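Local coordinates for Non-structural protein (Porcine reproductive and respiratory syndrome virus, PDB 3IFU) that is the Nsp1alpha part of the viral polyprotein, a zinc-binding papain-like cysteine protease that probably inhibits host interferon-beta production, at residues A[82-87]-A[117-122]. Sequence-based numbering, arbitrary orientation.
Sequences FPIARM and KTLQVY
Ile-84, on helix 81-87, faces the chain just beyond the end of helix 113-118, with its CA 7.2 Å from the CA of Val-121, the nearest backbone pair between 82-87 and 117-122. The contact is wholly apolar and rests on one methyl: CG2 of Ile-84 lies 3.6 Å from CG2 of Val-121 and 4.1 Å from CD1 of Leu-119. With CG2 anti to the backbone N, the beta-branch of Ile-84 sends this methyl across to both partners. Each partner side chain crosses the isoleucine at about a right angle. Because a single methyl of Ile-84 makes both contacts, the buried surface is small, 104 Å² with both sides summed. Val-121, branched at CB, presents CG2 close to its own main chain, whereas Leu-119 needs its longer side chain to bring CD1 to the same methyl.

Helix 113-118 ends in a Schellman motif within the papain-like protease domain: Gln-120, the first residue to leave helical geometry, has positive phi (46°), and two bonds run back into the last turn. Leu-119 and Val-121 flank Gln-120 in sequence, and both reach Ile-84. The contact is not at a metal site, the side chain of Ile-84 lying about 13 Å from a bound zinc ion. Leu-116 from helix 113-118 touches both Ile-84 and Val-121, and Val-140 of strand 140-142 also packs on Ile-84, extending the buried apolar surroundings from helices to sheet.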
ATOM      1  N   PHE A  82      -2.216   3.109  10.085  1.00 36.62           N
ATOM      2  CA  PHE A  82      -1.716   3.634   8.822  1.00 36.94           C
ATOM      3  C   PHE A  82      -2.726   3.571   7.663  1.00 36.52           C
ATOM      4  O   PHE A  82      -2.948   4.575   6.986  1.00 40.16           O
ATOM      5  CB  PHE A  82      -0.422   2.920   8.408  1.00 38.03           C
ATOM      6  CG  PHE A  82       0.136   3.409   7.109  1.00 37.46           C
ATOM      7  CD1 PHE A  82       0.700   4.677   7.013  1.00 37.97           C
ATOM      8  CD2 PHE A  82       0.025   2.639   5.958  1.00 37.53           C
ATOM      9  CE1 PHE A  82       1.139   5.179   5.787  1.00 35.92           C
ATOM     10  CE2 PHE A  82       0.460   3.132   4.730  1.00 36.87           C
ATOM     11  CZ  PHE A  82       1.017   4.407   4.647  1.00 37.06           C
ATOM     12  N   PRO A  83      -3.334   2.397   7.400  1.00 36.07           N
ATOM     13  CA  PRO A  83      -4.303   2.308   6.300  1.00 34.80           C
ATOM     14  C   PRO A  83      -5.469   3.296   6.414  1.00 35.35           C
ATOM     15  O   PRO A  83      -5.873   3.908   5.423  1.00 34.88           O
ATOM     16  CB  PRO A  83      -4.771   0.860   6.369  1.00 31.83           C
ATOM     17  CG  PRO A  83      -3.567   0.163   6.859  1.00 32.68           C
ATOM     18  CD  PRO A  83      -3.078   1.061   7.965  1.00 32.72           C
ATOM     19  N   ILE A  84      -6.015   3.443   7.619  1.00 37.11           N
ATOM     20  CA  ILE A  84      -7.126   4.374   7.824  1.00 38.64           C
ATOM     21  C   ILE A  84      -6.663   5.811   7.579  1.00 38.85           C
ATOM     22  O   ILE A  84      -7.382   6.607   6.985  1.00 39.48           O
ATOM     23  CB  ILE A  84      -7.716   4.265   9.255  1.00 37.26           C
ATOM     24  CG1 ILE A  84      -8.432   2.923   9.424  1.00 34.06           C
ATOM     25  CG2 ILE A  84      -8.668   5.415   9.509  1.00 34.01           C
ATOM     26  CD1 ILE A  84      -8.805   2.595  10.852  1.00 33.54           C
ATOM     27  N   ALA A  85      -5.461   6.137   8.027  1.00 38.69           N
ATOM     28  CA  ALA A  85      -4.941   7.477   7.821  1.00 40.34           C
ATOM     29  C   ALA A  85      -4.639   7.748   6.343  1.00 40.65           C
ATOM     30  O   ALA A  85      -4.958   8.822   5.837  1.00 40.75           O
ATOM     31  CB  ALA A  85      -3.690   7.691   8.662  1.00 40.85           C
ATOM     32  N   ARG A  86      -4.035   6.788   5.645  1.00 39.74           N
ATOM     33  CA  ARG A  86      -3.717   7.015   4.238  1.00 42.45           C
ATOM     34  C   ARG A  86      -4.931   7.157   3.341  1.00 42.17           C
ATOM     35  O   ARG A  86      -4.959   8.019   2.467  1.00 42.96           O
ATOM     36  CB  ARG A  86      -2.850   5.905   3.652  1.00 44.41           C
ATOM     37  CG  ARG A  86      -2.228   6.329   2.321  1.00 47.45           C
ATOM     38  CD  ARG A  86      -0.945   7.106   2.588  1.00 53.36           C
ATOM     39  NE  ARG A  86      -0.755   8.337   1.813  1.00 56.29           N
ATOM     40  CZ  ARG A  86      -1.599   9.365   1.799  1.00 56.05           C
ATOM     41  NH1 ARG A  86      -2.722   9.322   2.502  1.00 56.94           N
ATOM     42  NH2 ARG A  86      -1.293  10.466   1.128  1.00 54.72           N
ATOM     43  N   MET A  87      -5.924   6.297   3.544  1.00 41.99           N
ATOM     44  CA  MET A  87      -7.138   6.323   2.738  1.00 41.64           C
ATOM     45  C   MET A  87      -8.031   7.493   3.106  1.00 42.25           C
ATOM     46  O   MET A  87      -8.954   7.836   2.379  1.00 43.08           O
ATOM     47  CB  MET A  87      -7.916   5.022   2.925  1.00 39.59           C
ATOM     48  CG  MET A  87      -7.070   3.769   2.786  1.00 40.08           C
ATOM     49  SD  MET A  87      -8.025   2.239   2.760  1.00 40.05           S
ATOM     50  CE  MET A  87      -8.311   1.962   4.484  1.00 37.89           C
ATOM     51  N   LYS A 117     -16.565   6.176  13.039  1.00 53.89           N
ATOM     52  CA  LYS A 117     -17.471   7.286  12.765  1.00 54.26           C
ATOM     53  C   LYS A 117     -16.788   8.588  13.162  1.00 52.58           C
ATOM     54  O   LYS A 117     -16.856   9.571  12.434  1.00 52.94           O
ATOM     55  CB  LYS A 117     -18.778   7.127  13.544  1.00 56.08           C
ATOM     56  CG  LYS A 117     -19.654   6.000  13.032  1.00 61.17           C
ATOM     57  CD  LYS A 117     -20.835   5.729  13.962  1.00 64.84           C
ATOM     58  CE  LYS A 117     -21.726   4.598  13.429  1.00 64.70           C
ATOM     59  NZ  LYS A 117     -22.794   4.218  14.404  1.00 64.56           N
ATOM     60  N   THR A 118     -16.130   8.589  14.317  1.00 50.75           N
ATOM     61  CA  THR A 118     -15.418   9.775  14.796  1.00 51.58           C
ATOM     62  C   THR A 118     -14.343  10.170  13.770  1.00 51.53           C
ATOM     63  O   THR A 118     -14.078  11.357  13.544  1.00 49.06           O
ATOM     64  CB  THR A 118     -14.737   9.508  16.172  1.00 51.30           C
ATOM     65  OG1 THR A 118     -15.722   9.087  17.123  1.00 51.31           O
ATOM     66  CG2 THR A 118     -14.060  10.762  16.695  1.00 50.12           C
ATOM     67  N   LEU A 119     -13.744   9.157  13.150  1.00 51.36           N
ATOM     68  CA  LEU A 119     -12.704   9.356  12.149  1.00 51.43           C
ATOM     69  C   LEU A 119     -13.280   9.590  10.755  1.00 52.93           C
ATOM     70  O   LEU A 119     -12.532   9.755   9.790  1.00 51.76           O
ATOM     71  CB  LEU A 119     -11.760   8.150  12.124  1.00 51.00           C
ATOM     72  CG  LEU A 119     -10.872   7.955  13.351  1.00 48.85           C
ATOM     73  CD1 LEU A 119      -9.965   6.768  13.128  1.00 48.72           C
ATOM     74  CD2 LEU A 119     -10.050   9.214  13.594  1.00 47.64           C
ATOM     75  N   GLN A 120     -14.608   9.593  10.654  1.00 53.56           N
ATOM     76  CA  GLN A 120     -15.290   9.830   9.382  1.00 52.91           C
ATOM     77  C   GLN A 120     -14.688   9.033   8.246  1.00 51.44           C
ATOM     78  O   GLN A 120     -14.468   9.557   7.151  1.00 52.28           O
ATOM     79  CB  GLN A 120     -15.232  11.309   9.031  1.00 55.38           C
ATOM     80  CG  GLN A 120     -16.065  12.183   9.920  1.00 58.93           C
ATOM     81  CD  GLN A 120     -15.668  13.630   9.807  1.00 62.77           C
ATOM     82  OE1 GLN A 120     -16.404  14.523  10.229  1.00 63.46           O
ATOM     83  NE2 GLN A 120     -14.485  13.876   9.245  1.00 62.37           N
ATOM     84  N   VAL A 121     -14.421   7.763   8.513  1.00 49.14           N
ATOM     85  CA  VAL A 121     -13.843   6.881   7.519  1.00 47.46           C
ATOM     86  C   VAL A 121     -14.754   6.744   6.299  1.00 48.37           C
ATOM     87  O   VAL A 121     -14.291   6.800   5.153  1.00 45.43           O
ATOM     88  CB  VAL A 121     -13.558   5.507   8.151  1.00 47.02           C
ATOM     89  CG1 VAL A 121     -13.498   4.424   7.095  1.00 45.86           C
ATOM     90  CG2 VAL A 121     -12.253   5.576   8.909  1.00 46.53           C
ATOM     91  N   TYR A 122     -16.050   6.586   6.545  1.00 48.53           N
ATOM     92  CA  TYR A 122     -17.005   6.437   5.458  1.00 49.39           C
ATOM     93  C   TYR A 122     -17.215   7.727   4.641  1.00 51.73           C
ATOM     94  O   TYR A 122     -17.187   7.699   3.405  1.00 50.13           O
ATOM     95  CB  TYR A 122     -18.352   5.953   6.004  1.00 48.02           C
ATOM     96  CG  TYR A 122     -19.345   5.606   4.920  1.00 47.39           C
ATOM     97  CD1 TYR A 122     -19.467   4.301   4.449  1.00 46.56           C
ATOM     98  CD2 TYR A 122     -20.128   6.598   4.324  1.00 46.65           C
ATOM     99  CE1 TYR A 122     -20.344   3.989   3.405  1.00 48.10           C
ATOM    100  CE2 TYR A 122     -21.004   6.300   3.282  1.00 47.86           C
ATOM    101  CZ  TYR A 122     -21.107   4.998   2.825  1.00 48.52           C
ATOM    102  OH  TYR A 122     -21.959   4.715   1.780  1.00 48.29           O
TER